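Local coordinates for protein sugar ABC transporter (Agrobacterium radiobacter, PDB 4RXT) that binds an arabinopyranose and probably serves as the sugar-binding component of an ABC-type carbohydrate transporter, at residues 119-124 and 129-134. Sequence-based numbering, arbitrary orientation.
Sequences GLAAAI and GKEEGD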
ATOM      1  N   GLY A 119      15.292  -5.410  -5.552  1.00 11.85           N
ATOM      2  CA  GLY A 119      15.977  -4.342  -4.758  1.00 12.52           C
ATOM      3  C   GLY A 119      16.679  -4.978  -3.585  1.00 11.39           C
ATOM      4  O   GLY A 119      17.789  -4.624  -3.230  1.00 12.64           O
ATOM      5  N   LEU A 120      16.048  -5.986  -2.983  1.00 10.99           N
ATOM      6  CA  LEU A 120      16.624  -6.637  -1.816  1.00 10.97           C
ATOM      7  C   LEU A 120      17.879  -7.428  -2.189  1.00 12.44           C
ATOM      8  O   LEU A 120      18.908  -7.381  -1.534  1.00 12.87           O
ATOM      9  CB  LEU A 120      15.592  -7.556  -1.143  1.00 12.14           C
ATOM     10  CG  LEU A 120      16.052  -8.263   0.113  1.00 12.78           C
ATOM     11  CD1 LEU A 120      16.380  -7.236   1.160  1.00 13.64           C
ATOM     12  CD2 LEU A 120      15.009  -9.181   0.726  1.00 14.47           C
ATOM     13  N   ALA A 121      17.799  -8.114  -3.316  1.00 11.98           N
ATOM     14  CA  ALA A 121      18.937  -8.879  -3.815  1.00 13.64           C
ATOM     15  C   ALA A 121      20.101  -7.939  -4.102  1.00 12.71           C
ATOM     16  O   ALA A 121      21.249  -8.240  -3.763  1.00 12.71           O
ATOM     17  CB  ALA A 121      18.555  -9.662  -5.061  1.00 16.37           C
ATOM     18  N   ALA A 122      19.801  -6.812  -4.736  1.00 13.96           N
ATOM     19  CA  ALA A 122      20.846  -5.835  -5.079  1.00 16.49           C
ATOM     20  C   ALA A 122      21.490  -5.299  -3.800  1.00 13.33           C
ATOM     21  O   ALA A 122      22.733  -5.103  -3.721  1.00 14.22           O
ATOM     22  CB  ALA A 122      20.256  -4.704  -5.911  1.00 14.40           C
ATOM     23  N   ALA A 123      20.660  -5.040  -2.792  1.00 12.18           N
ATOM     24  CA  ALA A 123      21.168  -4.482  -1.532  1.00 12.85           C
ATOM     25  C   ALA A 123      22.061  -5.474  -0.798  1.00 11.37           C
ATOM     26  O   ALA A 123      23.135  -5.104  -0.260  1.00 14.46           O
ATOM     27  CB  ALA A 123      20.014  -4.025  -0.661  1.00 11.86           C
ATOM     28  N   ILE A 124      21.627  -6.736  -0.789  1.00 12.65           N
ATOM     29  CA  ILE A 124      22.434  -7.795  -0.176  1.00 10.22           C
ATOM     30  C   ILE A 124      23.777  -7.944  -0.928  1.00 14.02           C
ATOM     31  O   ILE A 124      24.830  -8.123  -0.324  1.00 15.23           O
ATOM     32  CB  ILE A 124      21.667  -9.115  -0.078  1.00 12.02           C
ATOM     33  CG1 ILE A 124      20.518  -8.917   0.912  1.00 12.84           C
ATOM     34  CG2 ILE A 124      22.601 -10.239   0.339  1.00 14.86           C
ATOM     35  CD1 ILE A 124      19.463  -9.987   0.828  1.00 10.92           C
ATOM     36  N   GLY A 129      28.707  -8.795  -1.412  1.00 20.20           N
ATOM     37  CA  GLY A 129      29.314  -9.200  -2.671  1.00 21.43           C
ATOM     38  C   GLY A 129      28.569 -10.232  -3.474  1.00 21.21           C
ATOM     39  O   GLY A 129      28.939 -10.515  -4.639  1.00 25.89           O
ATOM     40  N   LYS A 130      27.533 -10.798  -2.862  1.00 18.87           N
ATOM     41  CA  LYS A 130      26.756 -11.844  -3.514  1.00 18.47           C
ATOM     42  C   LYS A 130      25.308 -11.822  -3.076  1.00 17.11           C
ATOM     43  O   LYS A 130      24.945 -11.247  -2.068  1.00 19.96           O
ATOM     44  CB  LYS A 130      27.411 -13.206  -3.320  1.00 32.04           C
ATOM     45  CG  LYS A 130      27.592 -13.650  -1.890  1.00 39.39           C
ATOM     46  CD  LYS A 130      28.684 -14.710  -1.725  1.00 38.02           C
ATOM     47  CE  LYS A 130      28.203 -15.825  -0.785  1.00 52.65           C
ATOM     48  NZ  LYS A 130      29.240 -16.542   0.026  1.00 47.43           N
ATOM     49  N   GLU A 131      24.477 -12.429  -3.897  1.00 16.99           N
ATOM     50  CA  GLU A 131      23.039 -12.561  -3.658  1.00 17.95           C
ATOM     51  C   GLU A 131      22.726 -13.859  -2.883  1.00 15.91           C
ATOM     52  O   GLU A 131      21.973 -14.726  -3.356  1.00 22.43           O
ATOM     53  CB  GLU A 131      22.282 -12.533  -4.994  1.00 19.78           C
ATOM     54  CG  GLU A 131      22.443 -11.216  -5.726  1.00 16.63           C
ATOM     55  CD  GLU A 131      21.975 -11.235  -7.182  1.00 22.95           C
ATOM     56  OE1 GLU A 131      21.661 -12.304  -7.759  1.00 37.55           O
ATOM     57  OE2 GLU A 131      21.957 -10.139  -7.792  1.00 35.99           O
ATOM     58  N   GLU A 132      23.285 -13.988  -1.682  1.00 16.19           N
ATOM     59  CA  GLU A 132      23.042 -15.167  -0.841  1.00 15.45           C
ATOM     60  C   GLU A 132      22.666 -14.753   0.558  1.00 20.41           C
ATOM     61  O   GLU A 132      23.109 -13.727   1.065  1.00 20.28           O
ATOM     62  CB  GLU A 132      24.266 -16.023  -0.743  1.00 22.64           C
ATOM     63  CG  GLU A 132      24.666 -16.567  -2.086  1.00 30.27           C
ATOM     64  CD  GLU A 132      25.014 -18.028  -1.999  1.00 61.05           C
ATOM     65  OE1 GLU A 132      26.206 -18.364  -1.856  1.00104.66           O
ATOM     66  OE2 GLU A 132      24.077 -18.856  -2.034  1.00 96.02           O
ATOM     67  N   GLY A 133      21.857 -15.571   1.198  1.00 17.57           N
ATOM     68  CA  GLY A 133      21.565 -15.362   2.583  1.00 15.33           C
ATOM     69  C   GLY A 133      20.106 -15.553   2.915  1.00 14.28           C
ATOM     70  O   GLY A 133      19.248 -15.745   2.036  1.00 17.08           O
ATOM     71  N   ASP A 134      19.849 -15.488   4.213  1.00 13.72           N
ATOM     72  CA  ASP A 134      18.510 -15.664   4.769  1.00 14.17           C
ATOM     73  C   ASP A 134      17.742 -14.371   4.775  1.00 12.42           C
ATOM     74  O   ASP A 134      18.246 -13.333   5.164  1.00 12.94           O
ATOM     75  CB  ASP A 134      18.549 -16.216   6.190  1.00 15.44           C
ATOM     76  CG  ASP A 134      19.106 -17.625   6.264  1.00 18.00           C
ATOM     77  OD1 ASP A 134      19.345 -18.221   5.197  1.00 21.23           O
ATOM     78  OD2 ASP A 134      19.247 -18.137   7.403  1.00 18.82           O
TER
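G129 follows closely on the helix that carries I124, its N standing 4.1 Å from I124 O without a hydrogen bond between them. Its positive phi of 93° ends the helical path and would press any CB against the preceding carbonyl, so glycine suits the turn. T128 links the two sides instead: its OG1 is hydrogen-bonded to both I124 O and K130 N. K130 contributes backbone here, its CB directed away from the helix while its O lies 3.5 Å from I124 CG2. At E131, the point of closest backbone approach, CG sits beside the helix, 4.2 Å from A121 CB and 3.8 Å from A121 O. Extended beyond CG, the chain brings OE2 into a long, weak ion pair with K125. The O of E132 meets the same I124 methyl, at 3.6 Å. CG2 touches the carbonyl oxygens of K130 and E132 because it is turned trans to the backbone N of I124, while the isoleucine also packs on V135 and L165. G133 has backbone hydrogen bonds with G164 and K166, and D134 OD2 is hydrogen-bonded to N191 ND2. Away from the sugar pocket, this is the turn by which helix 109-128 leads into strand 133-139, the first strand in sequence of the second sheet of a two-domain periplasmic binding protein fold.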